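PDB 3D0C: dihydrodipicolinate synthase from Oceanobacillus iheyensis HTE831, which probably catalyses the condensation of pyruvate with aspartate semialdehyde to 4-hydroxy-tetrahydrodipicolinate, an early step of lysine biosynthesis. Local coordinates for residues S213-V218 and E243-F248; E269-R274 and E295-W300. The protein carries 1 engineered substitution. All coordinates share one frame; numbering follows the deposited sequence.

Contact 1 of 2, residues S213-V218 and E243-F248; sequences SGLVNV and EDVVPF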
loop_
_atom_site.group_PDB
_atom_site.type_symbol
_atom_site.label_atom_id
_atom_site.label_comp_id
_atom_site.label_asym_id
_atom_site.label_seq_id
_atom_site.Cartn_x
_atom_site.Cartn_y
_atom_site.Cartn_z
ATOM N N SER A 213 -19.355 -7.030 -1.140
ATOM C CA SER A 213 -20.065 -6.566 0.052
ATOM C C SER A 213 -19.402 -6.978 1.343
ATOM O O SER A 213 -18.845 -8.072 1.439
ATOM C CB SER A 213 -21.504 -7.094 0.070
ATOM O OG SER A 213 -22.160 -6.738 1.289
ATOM N N GLY A 214 -19.488 -6.093 2.335
ATOM C CA GLY A 214 -18.953 -6.366 3.658
ATOM C C GLY A 214 -20.156 -6.399 4.593
ATOM O O GLY A 214 -20.109 -6.947 5.701
ATOM N N LEU A 215 -21.249 -5.796 4.128
ATOM C CA LEU A 215 -22.495 -5.750 4.883
ATOM C C LEU A 215 -23.067 -7.154 5.066
ATOM O O LEU A 215 -23.746 -7.435 6.051
ATOM C CB LEU A 215 -23.521 -4.869 4.163
ATOM C CG LEU A 215 -24.923 -4.822 4.782
ATOM C CD1 LEU A 215 -24.838 -4.354 6.226
ATOM C CD2 LEU A 215 -25.806 -3.885 3.970
ATOM N N VAL A 216 -22.788 -8.036 4.117
ATOM C CA VAL A 216 -23.291 -9.399 4.201
ATOM C C VAL A 216 -22.826 -10.143 5.459
ATOM O O VAL A 216 -23.390 -11.184 5.797
ATOM C CB VAL A 216 -22.902 -10.223 2.952
ATOM C CG1 VAL A 216 -23.742 -9.784 1.756
ATOM C CG2 VAL A 216 -21.421 -10.056 2.653
ATOM N N ASN A 217 -21.810 -9.621 6.149
ATOM C CA ASN A 217 -21.306 -10.256 7.376
ATOM C C ASN A 217 -22.202 -9.913 8.561
ATOM O O ASN A 217 -22.062 -10.492 9.645
ATOM C CB ASN A 217 -19.882 -9.774 7.713
ATOM C CG ASN A 217 -18.839 -10.258 6.723
ATOM O OD1 ASN A 217 -18.540 -11.453 6.647
ATOM N ND2 ASN A 217 -18.275 -9.327 5.959
ATOM N N VAL A 218 -23.123 -8.977 8.353
ATOM C CA VAL A 218 -24.001 -8.527 9.426
ATOM C C VAL A 218 -25.485 -8.595 9.077
ATOM O O VAL A 218 -26.285 -9.138 9.842
ATOM C CB VAL A 218 -23.665 -7.080 9.802
ATOM C CG1 VAL A 218 -24.303 -6.720 11.132
ATOM C CG2 VAL A 218 -22.164 -6.899 9.843
ATOM N N GLU A 243 -31.098 3.444 -0.093
ATOM C CA GLU A 243 -31.172 4.480 0.938
ATOM C C GLU A 243 -31.027 3.879 2.329
ATOM O O GLU A 243 -30.525 4.529 3.251
ATOM C CB GLU A 243 -32.523 5.201 0.910
ATOM C CG GLU A 243 -32.932 5.777 -0.414
ATOM C CD GLU A 243 -34.226 6.549 -0.293
ATOM O OE1 GLU A 243 -35.206 5.987 0.240
ATOM O OE2 GLU A 243 -34.259 7.716 -0.727
ATOM N N ASP A 244 -31.491 2.643 2.471
ATOM C CA ASP A 244 -31.463 1.937 3.747
ATOM C C ASP A 244 -30.071 1.483 4.189
ATOM O O ASP A 244 -29.776 1.474 5.385
ATOM C CB ASP A 244 -32.406 0.727 3.685
ATOM C CG ASP A 244 -32.612 0.066 5.042
ATOM O OD1 ASP A 244 -33.008 0.772 5.995
ATOM O OD2 ASP A 244 -32.387 -1.160 5.154
ATOM N N VAL A 245 -29.214 1.122 3.237
ATOM C CA VAL A 245 -27.870 0.649 3.579
ATOM C C VAL A 245 -26.756 1.685 3.440
ATOM O O VAL A 245 -25.673 1.523 4.016
ATOM C CB VAL A 245 -27.487 -0.582 2.735
ATOM C CG1 VAL A 245 -28.478 -1.705 2.976
ATOM C CG2 VAL A 245 -27.436 -0.210 1.260
ATOM N N VAL A 246 -27.012 2.749 2.684
ATOM C CA VAL A 246 -26.008 3.794 2.493
ATOM C C VAL A 246 -25.427 4.311 3.814
ATOM O O VAL A 246 -24.215 4.512 3.926
ATOM C CB VAL A 246 -26.584 4.974 1.678
ATOM C CG1 VAL A 246 -25.695 6.203 1.825
ATOM C CG2 VAL A 246 -26.668 4.583 0.202
ATOM N N PRO A 247 -26.278 4.527 4.836
ATOM C CA PRO A 247 -25.802 5.022 6.135
ATOM C C PRO A 247 -24.695 4.148 6.735
ATOM O O PRO A 247 -23.784 4.651 7.396
ATOM C CB PRO A 247 -27.068 5.012 6.990
ATOM C CG PRO A 247 -28.146 5.303 5.976
ATOM C CD PRO A 247 -27.746 4.381 4.846
ATOM N N PHE A 248 -24.791 2.842 6.502
ATOM C CA PHE A 248 -23.810 1.872 6.998
ATOM C C PHE A 248 -22.498 2.040 6.227
ATOM O O PHE A 248 -21.415 2.100 6.812
ATOM C CB PHE A 248 -24.343 0.447 6.798
ATOM C CG PHE A 248 -23.487 -0.628 7.432
ATOM C CD1 PHE A 248 -23.592 -0.914 8.791
ATOM C CD2 PHE A 248 -22.577 -1.355 6.667
ATOM C CE1 PHE A 248 -22.806 -1.908 9.379
ATOM C CE2 PHE A 248 -21.786 -2.350 7.246
ATOM C CZ PHE A 248 -21.903 -2.626 8.602
#
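L215, V245 and F248 meet in a wholly apolar contact, with V218 at its margin. The leucine divides its two methyls between two partners on helix 235-257. CD1 of L215 sits over one face of the F248 ring, 3.9 Å from the centroid and 18° off the ring normal, in a CH-pi contact shifted toward CD2 and CE2 of F248. CD2 of L215 packs on V245, 3.6 Å from its CG1. With CG anti to the backbone N (chi1 175°), the leucine branch is carried toward the helix. V218 approaches the ring more distantly, with CG2 4.5 Å from CZ of F248. Were the leucine cut back to an alanine, the face of F248 and CG1 of V245 would probably each lose their partner, opening a gap between loop and helix.

Hydrogen bonds within 213-218 fix the turn that presents the leucine. S213 OG accepts from V216 N at 3.2 Å, an ST motif, and is also hydrogen-bonded to OE2 of E197. N217 doubles its hold on G214: both N217 ND2, at 3.0 Å, and N217 N reach G214 O from the same face of its plane.

The F248 side chain is about 8 Å from that of T56, a predicted pyruvate-binding residue. The arrangement joins the loop after the eighth strand of the TIM barrel to the C-terminal helices that follow the barrel in the DapA family.

Contact 2 of 2, residues E269-R274 and E295-W300; sequences EQLGLR and ELLKSW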
loop_
_atom_site.group_PDB
_atom_site.type_symbol
_atom_site.label_atom_id
_atom_site.label_comp_id
_atom_site.label_asym_id
_atom_site.label_seq_id
_atom_site.Cartn_x
_atom_site.Cartn_y
_atom_site.Cartn_z
ATOM N N GLU A 269 -20.632 -7.625 16.840
ATOM C CA GLU A 269 -20.630 -7.827 18.285
ATOM C C GLU A 269 -21.936 -7.341 18.899
ATOM O O GLU A 269 -22.530 -8.035 19.718
ATOM C CB GLU A 269 -19.455 -7.096 18.936
ATOM C CG GLU A 269 -18.104 -7.767 18.738
ATOM C CD GLU A 269 -18.037 -9.152 19.363
ATOM O OE1 GLU A 269 -18.492 -9.310 20.515
ATOM O OE2 GLU A 269 -17.521 -10.085 18.710
ATOM N N GLN A 270 -22.377 -6.147 18.507
ATOM C CA GLN A 270 -23.623 -5.589 19.021
ATOM C C GLN A 270 -24.797 -6.512 18.706
ATOM O O GLN A 270 -25.818 -6.484 19.394
ATOM C CB GLN A 270 -23.880 -4.201 18.425
ATOM C CG GLN A 270 -23.074 -3.086 19.069
ATOM C CD GLN A 270 -23.453 -1.714 18.538
ATOM O OE1 GLN A 270 -24.633 -1.376 18.451
ATOM N NE2 GLN A 270 -22.450 -0.914 18.187
ATOM N N LEU A 271 -24.645 -7.327 17.666
ATOM C CA LEU A 271 -25.688 -8.268 17.273
ATOM C C LEU A 271 -25.418 -9.645 17.872
ATOM O O LEU A 271 -26.116 -10.609 17.571
ATOM C CB LEU A 271 -25.779 -8.380 15.748
ATOM C CG LEU A 271 -26.294 -7.167 14.962
ATOM C CD1 LEU A 271 -26.515 -7.579 13.509
ATOM C CD2 LEU A 271 -27.598 -6.656 15.557
ATOM N N GLY A 272 -24.390 -9.728 18.710
ATOM C CA GLY A 272 -24.063 -10.985 19.353
ATOM C C GLY A 272 -23.289 -11.967 18.500
ATOM O O GLY A 272 -23.269 -13.166 18.789
ATOM N N LEU A 273 -22.659 -11.468 17.444
ATOM C CA LEU A 273 -21.872 -12.320 16.563
ATOM C C LEU A 273 -20.404 -12.206 16.949
ATOM O O LEU A 273 -19.946 -11.143 17.361
ATOM C CB LEU A 273 -22.073 -11.915 15.098
ATOM C CG LEU A 273 -23.476 -12.111 14.515
ATOM C CD1 LEU A 273 -23.488 -11.690 13.054
ATOM C CD2 LEU A 273 -23.892 -13.568 14.644
ATOM N N ARG A 274 -19.677 -13.311 16.822
ATOM C CA ARG A 274 -18.264 -13.358 17.174
ATOM C C ARG A 274 -17.399 -12.637 16.137
ATOM O O ARG A 274 -17.236 -13.116 15.018
ATOM C CB ARG A 274 -17.825 -14.816 17.301
ATOM C CG ARG A 274 -16.524 -15.013 18.048
ATOM C CD ARG A 274 -16.294 -16.484 18.349
ATOM N NE ARG A 274 -15.107 -16.694 19.168
ATOM C CZ ARG A 274 -14.683 -17.885 19.578
ATOM N NH1 ARG A 274 -15.355 -18.978 19.244
ATOM N NH2 ARG A 274 -13.587 -17.982 20.318
ATOM N N GLU A 295 -27.142 3.811 16.944
ATOM C CA GLU A 295 -28.400 4.425 16.529
ATOM C C GLU A 295 -28.889 3.848 15.201
ATOM O O GLU A 295 -30.092 3.655 15.010
ATOM C CB GLU A 295 -28.235 5.937 16.390
ATOM C CG GLU A 295 -27.731 6.631 17.649
ATOM C CD GLU A 295 -27.744 8.146 17.527
ATOM O OE1 GLU A 295 -27.090 8.679 16.603
ATOM O OE2 GLU A 295 -28.410 8.805 18.356
ATOM N N LEU A 296 -27.962 3.590 14.277
ATOM C CA LEU A 296 -28.332 3.023 12.986
ATOM C C LEU A 296 -28.943 1.644 13.195
ATOM O O LEU A 296 -29.957 1.306 12.585
ATOM C CB LEU A 296 -27.110 2.908 12.064
ATOM C CG LEU A 296 -27.315 2.107 10.768
ATOM C CD1 LEU A 296 -28.481 2.675 9.972
ATOM C CD2 LEU A 296 -26.036 2.150 9.940
ATOM N N LEU A 297 -28.327 0.843 14.060
ATOM C CA LEU A 297 -28.853 -0.487 14.314
ATOM C C LEU A 297 -30.228 -0.394 14.980
ATOM O O LEU A 297 -31.106 -1.222 14.722
ATOM C CB LEU A 297 -27.888 -1.296 15.192
ATOM C CG LEU A 297 -26.510 -1.614 14.589
ATOM C CD1 LEU A 297 -25.845 -2.703 15.418
ATOM C CD2 LEU A 297 -26.651 -2.083 13.141
ATOM N N LYS A 298 -30.410 0.616 15.830
ATOM C CA LYS A 298 -31.689 0.808 16.509
ATOM C C LYS A 298 -32.765 1.083 15.461
ATOM O O LYS A 298 -33.850 0.496 15.494
ATOM C CB LYS A 298 -31.609 1.982 17.484
ATOM C CG LYS A 298 -32.885 2.165 18.294
ATOM C CD LYS A 298 -33.210 0.873 19.044
ATOM C CE LYS A 298 -34.675 0.807 19.466
ATOM N NZ LYS A 298 -35.024 -0.519 20.070
ATOM N N SER A 299 -32.449 1.989 14.539
ATOM C CA SER A 299 -33.355 2.348 13.454
ATOM C C SER A 299 -33.726 1.111 12.656
ATOM O O SER A 299 -34.906 0.851 12.421
ATOM C CB SER A 299 -32.698 3.372 12.521
ATOM O OG SER A 299 -33.445 3.524 11.322
ATOM N N TRP A 300 -32.714 0.350 12.237
ATOM C CA TRP A 300 -32.952 -0.861 11.464
ATOM C C TRP A 300 -33.840 -1.848 12.192
ATOM O O TRP A 300 -34.585 -2.602 11.559
ATOM C CB TRP A 300 -31.626 -1.527 11.074
ATOM C CG TRP A 300 -30.999 -0.938 9.843
ATOM C CD1 TRP A 300 -31.628 -0.241 8.857
ATOM C CD2 TRP A 300 -29.629 -1.045 9.447
ATOM N NE1 TRP A 300 -30.736 0.097 7.866
ATOM C CE2 TRP A 300 -29.500 -0.387 8.202
ATOM C CE3 TRP A 300 -28.497 -1.636 10.018
ATOM C CZ2 TRP A 300 -28.277 -0.301 7.519
ATOM C CZ3 TRP A 300 -27.281 -1.554 9.339
ATOM C CH2 TRP A 300 -27.186 -0.890 8.101
#
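A Schellman motif closes helix 260-270, and beside it Q270 and L271 meet L297 of helix 287-303, the last helix of the chain. The motif pairs G272 N with E269 O at 2.7 Å and L273 N with M268 O; glycine suits the C-prime position, where phi is positive (80°).

CD1 of L297 makes the nearest contacts to both residues. It lies 3.5 Å from OE1 of Q270 and 3.9 Å from CB of the same residue, so that the glutamine approaches with both its aliphatic root and its amide oxygen. Beyond CG the glutamine chain is extended (chi2 -175°), carrying the amide out until its oxygen meets CD1 of the leucine. From L271, the first residue to leave the helical conformation, CD2 comes within 4.3 Å of CD1 of L297. L271 also touches F219, which touches L297 as well.

E269 serves the turn rather than the neighbouring helix: its OE2 accepts from the backbone N of A275 and G276, tying down the chain beyond the motif.

The contact across the helices is therefore van der Waals in kind. A leucine can rest against a glutamine because the latter offers methylene surface as well as an amide, while the polar end remains compatible with a partly exposed setting. Lacking a directional bond between the segments, the approach probably rests on the fit of surfaces.

Contact 1 is buried, all four of its touching residues being enclosed, whereas contact 2 lies at the surface, farther from the chain's centre. The chemistry follows: an aromatic face and branched aliphatics in the first, leucines mixed with a glutamine in the second. Their helices differ, but 235-257 and 260-270 are consecutive, and the two contacts adjoin. V218 CG1 meets L271 CD1 at 3.4 Å, and L296 and W300 pack on F248. D244 O and W300 NE1, 3.0 Å apart, probably form a hydrogen bond. Helix 287-303 thus turns L297 to the end of helix 260-270 and L296 and W300 to helix 235-257, uniting the C-terminal helices beside the barrel.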